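Local coordinates for ribonuclease P protein component 3 (Thermococcus kodakarensis KOD1, PDB 3WYZ), which probably serves as a protein subunit of ribonuclease P, the RNA-based enzyme complex that matures tRNA by cleaving off the 5' extension of its precursors, at residues F13-V18 with D32-T37; F122-A127 with V166-V171. All coordinates share one frame; numbering follows the deposited sequence.

Overall arrangement
Both contacts belong to one TIM barrel-like domain, with a sheet of parallel strands running in chain order from 14-18 to 173-176. Contact 1 comes first along the chain and is sheet pairing: strands 14-18 and 33-41, joined through helix 21-30 as a beta-alpha-beta unit. Contact 2 follows entirely later and joins the start of helix 124-133 to the end of helix 149-168, outside the strands. Their centres lie 24 Å apart on opposite sides of the chain's centre, and their nearest atoms stay about 12 Å apart. Contact 1 thus fixes the first strands of the sheet, whereas contact 2 ties together two helices of the outer layer near its last strands.

Contact 1: F13-V18 with D32-T37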
ATOM      1  N   PHE A  13      -6.790 -13.425  -6.385  1.00 49.27           N
ATOM      2  CA  PHE A  13      -6.630 -11.976  -6.213  1.00 48.02           C
ATOM      3  C   PHE A  13      -6.719 -11.543  -4.752  1.00 44.21           C
ATOM      4  O   PHE A  13      -7.574 -12.019  -4.017  1.00 42.68           O
ATOM      5  CB  PHE A  13      -7.691 -11.237  -7.035  1.00 48.83           C
ATOM      6  CG  PHE A  13      -7.683 -11.600  -8.495  1.00 51.73           C
ATOM      7  CD1 PHE A  13      -6.606 -11.251  -9.306  1.00 53.57           C
ATOM      8  CD2 PHE A  13      -8.742 -12.301  -9.060  1.00 52.13           C
ATOM      9  CE1 PHE A  13      -6.589 -11.588 -10.648  1.00 53.57           C
ATOM     10  CE2 PHE A  13      -8.733 -12.636 -10.403  1.00 52.87           C
ATOM     11  CZ  PHE A  13      -7.654 -12.283 -11.197  1.00 53.92           C
ATOM     12  N   VAL A  14      -5.839 -10.625  -4.349  1.00 41.81           N
ATOM     13  CA  VAL A  14      -5.778 -10.131  -2.967  1.00 41.09           C
ATOM     14  C   VAL A  14      -5.878  -8.603  -2.938  1.00 39.01           C
ATOM     15  O   VAL A  14      -5.178  -7.921  -3.675  1.00 38.46           O
ATOM     16  CB  VAL A  14      -4.472 -10.550  -2.279  1.00 42.81           C
ATOM     17  CG1 VAL A  14      -4.373  -9.944  -0.880  1.00 43.57           C
ATOM     18  CG2 VAL A  14      -4.366 -12.072  -2.223  1.00 44.77           C
ATOM     19  N   GLU A  15      -6.755  -8.076  -2.091  1.00 38.51           N
ATOM     20  CA  GLU A  15      -6.872  -6.628  -1.899  1.00 39.70           C
ATOM     21  C   GLU A  15      -6.131  -6.254  -0.620  1.00 37.32           C
ATOM     22  O   GLU A  15      -6.553  -6.619   0.468  1.00 35.95           O
ATOM     23  CB  GLU A  15      -8.347  -6.222  -1.839  1.00 42.73           C
ATOM     24  CG  GLU A  15      -8.633  -4.769  -1.475  1.00 45.36           C
ATOM     25  CD  GLU A  15      -7.773  -3.759  -2.216  1.00 44.66           C
ATOM     26  OE1 GLU A  15      -6.651  -3.495  -1.754  1.00 39.86           O
ATOM     27  OE2 GLU A  15      -8.232  -3.205  -3.241  1.00 48.55           O
ATOM     28  N   MET A  16      -5.023  -5.532  -0.777  1.00 37.41           N
ATOM     29  CA  MET A  16      -4.087  -5.258   0.311  1.00 37.42           C
ATOM     30  C   MET A  16      -4.452  -4.073   1.193  1.00 38.16           C
ATOM     31  O   MET A  16      -3.908  -3.939   2.281  1.00 36.70           O
ATOM     32  CB  MET A  16      -2.685  -5.012  -0.250  1.00 39.04           C
ATOM     33  CG  MET A  16      -2.020  -6.234  -0.849  1.00 40.35           C
ATOM     34  SD  MET A  16      -1.750  -7.524   0.367  1.00 43.13           S
ATOM     35  CE  MET A  16      -0.320  -6.886   1.248  1.00 43.24           C
ATOM     36  N   ASP A  17      -5.364  -3.220   0.743  1.00 40.04           N
ATOM     37  CA  ASP A  17      -5.635  -1.978   1.452  1.00 43.79           C
ATOM     38  C   ASP A  17      -7.057  -1.467   1.202  1.00 43.31           C
ATOM     39  O   ASP A  17      -7.338  -0.863   0.175  1.00 42.58           O
ATOM     40  CB  ASP A  17      -4.584  -0.943   1.025  1.00 47.61           C
ATOM     41  CG  ASP A  17      -4.653   0.350   1.809  1.00 48.53           C
ATOM     42  OD1 ASP A  17      -5.303   0.380   2.872  1.00 49.32           O
ATOM     43  OD2 ASP A  17      -4.028   1.334   1.344  1.00 46.05           O
ATOM     44  N   VAL A  18      -7.951  -1.758   2.144  1.00 46.27           N
ATOM     45  CA  VAL A  18      -9.278  -1.144   2.205  1.00 46.62           C
ATOM     46  C   VAL A  18      -9.492  -0.630   3.627  1.00 46.12           C
ATOM     47  O   VAL A  18      -9.095  -1.277   4.593  1.00 46.08           O
ATOM     48  CB  VAL A  18     -10.408  -2.120   1.805  1.00 48.99           C
ATOM     49  CG1 VAL A  18     -10.318  -2.460   0.331  1.00 51.09           C
ATOM     50  CG2 VAL A  18     -10.363  -3.393   2.618  1.00 52.66           C
ATOM     51  N   ASP A  32     -10.036 -12.859  -3.101  1.00 48.87           N
ATOM     52  CA  ASP A  32      -9.864 -14.050  -2.272  1.00 50.32           C
ATOM     53  C   ASP A  32      -9.445 -13.721  -0.841  1.00 49.72           C
ATOM     54  O   ASP A  32      -9.779 -14.455   0.091  1.00 46.42           O
ATOM     55  CB  ASP A  32      -8.848 -14.990  -2.913  1.00 50.66           C
ATOM     56  CG  ASP A  32      -9.348 -15.573  -4.216  1.00 51.63           C
ATOM     57  OD1 ASP A  32      -9.428 -14.830  -5.218  1.00 49.22           O
ATOM     58  OD2 ASP A  32      -9.675 -16.775  -4.231  1.00 54.13           O
ATOM     59  N   GLU A  33      -8.694 -12.635  -0.679  1.00 49.47           N
ATOM     60  CA  GLU A  33      -8.335 -12.120   0.637  1.00 48.39           C
ATOM     61  C   GLU A  33      -8.454 -10.608   0.620  1.00 47.07           C
ATOM     62  O   GLU A  33      -8.117  -9.965  -0.376  1.00 46.31           O
ATOM     63  CB  GLU A  33      -6.902 -12.500   1.005  1.00 52.08           C
ATOM     64  CG  GLU A  33      -6.594 -13.985   0.917  1.00 55.07           C
ATOM     65  CD  GLU A  33      -5.212 -14.331   1.452  1.00 57.39           C
ATOM     66  OE1 GLU A  33      -4.911 -13.948   2.607  1.00 57.75           O
ATOM     67  OE2 GLU A  33      -4.433 -14.991   0.719  1.00 55.20           O
ATOM     68  N   VAL A  34      -8.927 -10.041   1.723  1.00 45.59           N
ATOM     69  CA  VAL A  34      -9.045  -8.593   1.851  1.00 47.09           C
ATOM     70  C   VAL A  34      -8.435  -8.149   3.176  1.00 46.59           C
ATOM     71  O   VAL A  34      -8.860  -8.591   4.242  1.00 50.04           O
ATOM     72  CB  VAL A  34     -10.513  -8.119   1.757  1.00 47.40           C
ATOM     73  CG1 VAL A  34     -10.588  -6.601   1.811  1.00 47.85           C
ATOM     74  CG2 VAL A  34     -11.158  -8.621   0.475  1.00 48.15           C
ATOM     75  N   VAL A  35      -7.427  -7.286   3.093  1.00 42.75           N
ATOM     76  CA  VAL A  35      -6.773  -6.729   4.268  1.00 42.74           C
ATOM     77  C   VAL A  35      -7.456  -5.415   4.663  1.00 41.86           C
ATOM     78  O   VAL A  35      -7.569  -4.510   3.848  1.00 40.80           O
ATOM     79  CB  VAL A  35      -5.279  -6.479   3.986  1.00 43.39           C
ATOM     80  CG1 VAL A  35      -4.590  -5.864   5.200  1.00 44.39           C
ATOM     81  CG2 VAL A  35      -4.587  -7.774   3.563  1.00 42.82           C
ATOM     82  N   PHE A  36      -7.923  -5.327   5.906  1.00 41.91           N
ATOM     83  CA  PHE A  36      -8.489  -4.091   6.429  1.00 42.23           C
ATOM     84  C   PHE A  36      -7.386  -3.213   7.014  1.00 41.95           C
ATOM     85  O   PHE A  36      -6.636  -3.644   7.885  1.00 43.72           O
ATOM     86  CB  PHE A  36      -9.547  -4.372   7.496  1.00 44.14           C
ATOM     87  CG  PHE A  36     -10.198  -3.125   8.036  1.00 44.62           C
ATOM     88  CD1 PHE A  36      -9.637  -2.443   9.112  1.00 45.44           C
ATOM     89  CD2 PHE A  36     -11.357  -2.632   7.462  1.00 44.69           C
ATOM     90  CE1 PHE A  36     -10.226  -1.290   9.604  1.00 45.89           C
ATOM     91  CE2 PHE A  36     -11.953  -1.484   7.950  1.00 45.85           C
ATOM     92  CZ  PHE A  36     -11.387  -0.812   9.023  1.00 44.66           C
ATOM     93  N   THR A  37      -7.296  -1.978   6.534  1.00 41.21           N
ATOM     94  CA  THR A  37      -6.260  -1.052   6.968  1.00 42.15           C
ATOM     95  C   THR A  37      -6.821  -0.018   7.947  1.00 44.59           C
ATOM     96  O   THR A  37      -7.799   0.672   7.648  1.00 42.69           O
ATOM     97  CB  THR A  37      -5.642  -0.328   5.757  1.00 41.69           C
ATOM     98  OG1 THR A  37      -5.043  -1.295   4.878  1.00 40.38           O
ATOM     99  CG2 THR A  37      -4.588   0.673   6.208  1.00 41.56           C
TER
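V14 and E33, side by side on one face, open the pairing of strand 14-18 with the first part of strand 33-41, the first two strands of the TIM barrel-like sheet, joined through helix 21-30 in a beta-alpha-beta crossover. The backbone ladder runs from E15 N to E33 O (2.9 Å) and from V35 N to E15 O, the latter nearly straight at 176°. Between E15 and V18 the register slips by one residue, a beta bulge; V18 then bonds through N to V35 O and through O to T37 N.

Packing is tightest beside the bulge. With CG1 anti to the carbonyl carbon (chi1 -68°), V18 presses CG2 on V34 CG1 at 3.3 Å, tighter than usual for two carbons; branched valines fill this narrow place, and H24 covers it. At the other end D32 N still donates to F13 O (2.8 Å), but the exposed D32 side chain is held more loosely: its OD1 takes F13 N at 3.2 Å, from above the carboxylate plane.

Carboxylates suit the bulge because backbone N-H groups and hydroxyls converge there. E15 bends at chi2 (46°), bringing OE1 to D17 N at 2.8 Å, while T176 and S177 also bind its carboxylate. T37 OG1 donates to D17 OD1 at 2.6 Å, and OD2 forms a salt bridge with R19 and a hydrogen bond with S178. Several donors thus satisfy each buried carboxylate and fix its rotation.

Contact 2: F122-A127 with V166-V171; sequences FDHTLA and VKKYRV
A127 and Y169 bring the two backbones closest, their CA atoms 6.2 Å apart, where the first turn of helix 124-133 faces the C-terminal end of helix 149-168. Both helix ends are finished locally: D123 is the N-cap, its OD1 taking L126 N at 2.8 Å, and R170, with positive phi, forms a Schellman motif in which V171 N bonds to V166 O.

Y169 contributes the largest single share of the buried surface. Its ring lies against A127, whose CB meets CD1 at 3.5 Å; the small alanine lets the aromatic ring come this close to the helix backbone. Farther out, the hydroxyl reaches the rim of the H124 ring. ND1 and Y169 OH are 2.9 Å apart, each near the plane of the other's ring, in a hydrogen bond that either could donate. The two rings meet rim to rim with planes at 72°, neither over the other's face. In H124, chi1 (-71°) swings the imidazole beside the backbone N, and chi2 (-85°) turns its ND1 edge to the phenol.

Behind this polar edge the contact is mostly apolar. F122 CE2 touches V166 CG2 at 4.0 Å, the side chains crossing at about a right angle, and V171 CG2 packs on A127 O at 3.3 Å. A leucine replacing Y169 would probably leave H124 ND1 without its hydroxyl partner and its imidazole freer to turn. K168, bent at chi3, brings NZ within 4.6 Å of H124 NE2, so its positive charge would be expected to disfavour protonation of the imidazole. The chemistry is thus divided: an imidazole-phenol hydrogen bond ties the helix ends at the exposed rim, while F122, V166 and V171 pack the inner side onto I137 of strand 136-140.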
ATOM      1  N   PHE A 122      10.410   8.981  -5.608  1.00 44.57           N
ATOM      2  CA  PHE A 122      11.028   7.669  -5.726  1.00 44.04           C
ATOM      3  C   PHE A 122      12.093   7.782  -6.809  1.00 44.26           C
ATOM      4  O   PHE A 122      11.847   8.364  -7.867  1.00 45.47           O
ATOM      5  CB  PHE A 122       9.963   6.638  -6.113  1.00 42.45           C
ATOM      6  CG  PHE A 122      10.317   5.221  -5.766  1.00 40.23           C
ATOM      7  CD1 PHE A 122      10.266   4.786  -4.452  1.00 40.26           C
ATOM      8  CD2 PHE A 122      10.659   4.307  -6.756  1.00 40.17           C
ATOM      9  CE1 PHE A 122      10.575   3.481  -4.129  1.00 38.85           C
ATOM     10  CE2 PHE A 122      10.963   2.995  -6.439  1.00 38.06           C
ATOM     11  CZ  PHE A 122      10.919   2.584  -5.124  1.00 39.30           C
ATOM     12  N   ASP A 123      13.274   7.237  -6.533  1.00 44.25           N
ATOM     13  CA  ASP A 123      14.425   7.363  -7.420  1.00 44.78           C
ATOM     14  C   ASP A 123      15.317   6.119  -7.340  1.00 43.84           C
ATOM     15  O   ASP A 123      15.021   5.186  -6.590  1.00 40.63           O
ATOM     16  CB  ASP A 123      15.220   8.628  -7.061  1.00 47.15           C
ATOM     17  CG  ASP A 123      15.626   8.682  -5.587  1.00 49.59           C
ATOM     18  OD1 ASP A 123      15.487   7.666  -4.867  1.00 50.03           O
ATOM     19  OD2 ASP A 123      16.092   9.759  -5.145  1.00 52.56           O
ATOM     20  N   HIS A 124      16.393   6.109  -8.124  1.00 42.73           N
ATOM     21  CA  HIS A 124      17.362   5.009  -8.106  1.00 45.62           C
ATOM     22  C   HIS A 124      17.798   4.634  -6.690  1.00 45.87           C
ATOM     23  O   HIS A 124      17.937   3.445  -6.384  1.00 47.57           O
ATOM     24  CB  HIS A 124      18.594   5.361  -8.948  1.00 47.21           C
ATOM     25  CG  HIS A 124      18.336   5.374 -10.425  1.00 48.91           C
ATOM     26  ND1 HIS A 124      18.383   4.234 -11.201  1.00 49.33           N
ATOM     27  CD2 HIS A 124      18.034   6.389 -11.269  1.00 49.53           C
ATOM     28  CE1 HIS A 124      18.119   4.546 -12.459  1.00 50.13           C
ATOM     29  NE2 HIS A 124      17.903   5.848 -12.527  1.00 51.34           N
ATOM     30  N   THR A 125      18.003   5.642  -5.838  1.00 44.84           N
ATOM     31  CA  THR A 125      18.432   5.434  -4.452  1.00 45.68           C
ATOM     32  C   THR A 125      17.377   4.680  -3.635  1.00 44.69           C
ATOM     33  O   THR A 125      17.669   3.645  -3.043  1.00 42.70           O
ATOM     34  CB  THR A 125      18.749   6.779  -3.753  1.00 47.01           C
ATOM     35  OG1 THR A 125      19.805   7.451  -4.453  1.00 47.80           O
ATOM     36  CG2 THR A 125      19.164   6.572  -2.292  1.00 45.52           C
ATOM     37  N   LEU A 126      16.155   5.206  -3.601  1.00 45.79           N
ATOM     38  CA  LEU A 126      15.073   4.573  -2.842  1.00 43.82           C
ATOM     39  C   LEU A 126      14.672   3.229  -3.431  1.00 42.14           C
ATOM     40  O   LEU A 126      14.323   2.303  -2.690  1.00 43.70           O
ATOM     41  CB  LEU A 126      13.852   5.481  -2.776  1.00 45.76           C
ATOM     42  CG  LEU A 126      13.985   6.754  -1.943  1.00 47.41           C
ATOM     43  CD1 LEU A 126      12.840   7.715  -2.220  1.00 48.17           C
ATOM     44  CD2 LEU A 126      14.041   6.403  -0.467  1.00 48.65           C
ATOM     45  N   ALA A 127      14.723   3.121  -4.757  1.00 40.21           N
ATOM     46  CA  ALA A 127      14.378   1.874  -5.439  1.00 41.87           C
ATOM     47  C   ALA A 127      15.343   0.776  -5.034  1.00 42.17           C
ATOM     48  O   ALA A 127      14.927  -0.351  -4.749  1.00 42.06           O
ATOM     49  CB  ALA A 127      14.388   2.062  -6.950  1.00 41.30           C
ATOM     50  N   VAL A 166      10.688   0.453  -9.934  1.00 40.24           N
ATOM     51  CA  VAL A 166      10.274  -0.777  -9.260  1.00 40.43           C
ATOM     52  C   VAL A 166      10.613  -2.012 -10.098  1.00 41.31           C
ATOM     53  O   VAL A 166      11.152  -2.997  -9.583  1.00 40.59           O
ATOM     54  CB  VAL A 166       8.750  -0.755  -8.964  1.00 40.54           C
ATOM     55  CG1 VAL A 166       8.199  -2.151  -8.727  1.00 40.54           C
ATOM     56  CG2 VAL A 166       8.437   0.146  -7.772  1.00 39.28           C
ATOM     57  N   LYS A 167      10.292  -1.953 -11.383  1.00 41.19           N
ATOM     58  CA  LYS A 167      10.522  -3.070 -12.284  1.00 44.49           C
ATOM     59  C   LYS A 167      12.013  -3.355 -12.482  1.00 44.53           C
ATOM     60  O   LYS A 167      12.433  -4.522 -12.469  1.00 41.82           O
ATOM     61  CB  LYS A 167       9.845  -2.808 -13.627  1.00 46.51           C
ATOM     62  CG  LYS A 167       9.764  -4.025 -14.533  1.00 49.62           C
ATOM     63  CD  LYS A 167      10.579  -3.831 -15.797  1.00 54.53           C
ATOM     64  CE  LYS A 167      10.190  -4.831 -16.876  1.00 57.62           C
ATOM     65  NZ  LYS A 167      10.534  -4.325 -18.237  1.00 60.47           N
ATOM     66  N   LYS A 168      12.804  -2.294 -12.649  1.00 43.56           N
ATOM     67  CA  LYS A 168      14.241  -2.426 -12.879  1.00 44.86           C
ATOM     68  C   LYS A 168      14.967  -2.979 -11.653  1.00 44.94           C
ATOM     69  O   LYS A 168      15.822  -3.847 -11.774  1.00 43.59           O
ATOM     70  CB  LYS A 168      14.852  -1.075 -13.264  1.00 49.16           C
ATOM     71  CG  LYS A 168      16.241  -1.186 -13.880  1.00 51.09           C
ATOM     72  CD  LYS A 168      16.875   0.174 -14.094  1.00 54.38           C
ATOM     73  CE  LYS A 168      16.254   0.925 -15.263  1.00 57.19           C
ATOM     74  NZ  LYS A 168      16.387   2.402 -15.093  1.00 59.49           N
ATOM     75  N   TYR A 169      14.618  -2.472 -10.475  1.00 45.05           N
ATOM     76  CA  TYR A 169      15.258  -2.893  -9.232  1.00 45.56           C
ATOM     77  C   TYR A 169      14.601  -4.125  -8.597  1.00 45.28           C
ATOM     78  O   TYR A 169      14.998  -4.553  -7.519  1.00 43.65           O
ATOM     79  CB  TYR A 169      15.286  -1.725  -8.244  1.00 45.75           C
ATOM     80  CG  TYR A 169      16.344  -0.704  -8.583  1.00 47.28           C
ATOM     81  CD1 TYR A 169      16.071   0.353  -9.444  1.00 47.90           C
ATOM     82  CD2 TYR A 169      17.630  -0.807  -8.056  1.00 48.47           C
ATOM     83  CE1 TYR A 169      17.043   1.284  -9.765  1.00 47.30           C
ATOM     84  CE2 TYR A 169      18.609   0.118  -8.376  1.00 47.59           C
ATOM     85  CZ  TYR A 169      18.309   1.160  -9.225  1.00 46.56           C
ATOM     86  OH  TYR A 169      19.274   2.080  -9.535  1.00 48.48           O
ATOM     87  N   ARG A 170      13.597  -4.690  -9.262  1.00 46.55           N
ATOM     88  CA  ARG A 170      12.907  -5.886  -8.777  1.00 46.63           C
ATOM     89  C   ARG A 170      12.362  -5.676  -7.365  1.00 43.70           C
ATOM     90  O   ARG A 170      12.558  -6.503  -6.482  1.00 43.66           O
ATOM     91  CB  ARG A 170      13.830  -7.113  -8.857  1.00 51.72           C
ATOM     92  CG  ARG A 170      14.517  -7.280 -10.207  1.00 55.82           C
ATOM     93  CD  ARG A 170      14.840  -8.734 -10.520  1.00 62.05           C
ATOM     94  NE  ARG A 170      13.645  -9.505 -10.883  1.00 67.89           N
ATOM     95  CZ  ARG A 170      13.647 -10.777 -11.301  1.00 71.87           C
ATOM     96  NH1 ARG A 170      14.787 -11.458 -11.425  1.00 72.79           N
ATOM     97  NH2 ARG A 170      12.496 -11.376 -11.604  1.00 71.34           N
ATOM     98  N   VAL A 171      11.680  -4.551  -7.163  1.00 40.82           N
ATOM     99  CA  VAL A 171      11.100  -4.222  -5.863  1.00 38.70           C
ATOM    100  C   VAL A 171       9.723  -4.875  -5.802  1.00 40.33           C
ATOM    101  O   VAL A 171       8.999  -4.853  -6.796  1.00 40.62           O
ATOM    102  CB  VAL A 171      10.936  -2.699  -5.664  1.00 37.95           C
ATOM    103  CG1 VAL A 171      10.409  -2.392  -4.263  1.00 38.79           C
ATOM    104  CG2 VAL A 171      12.251  -1.974  -5.895  1.00 38.61           C
TER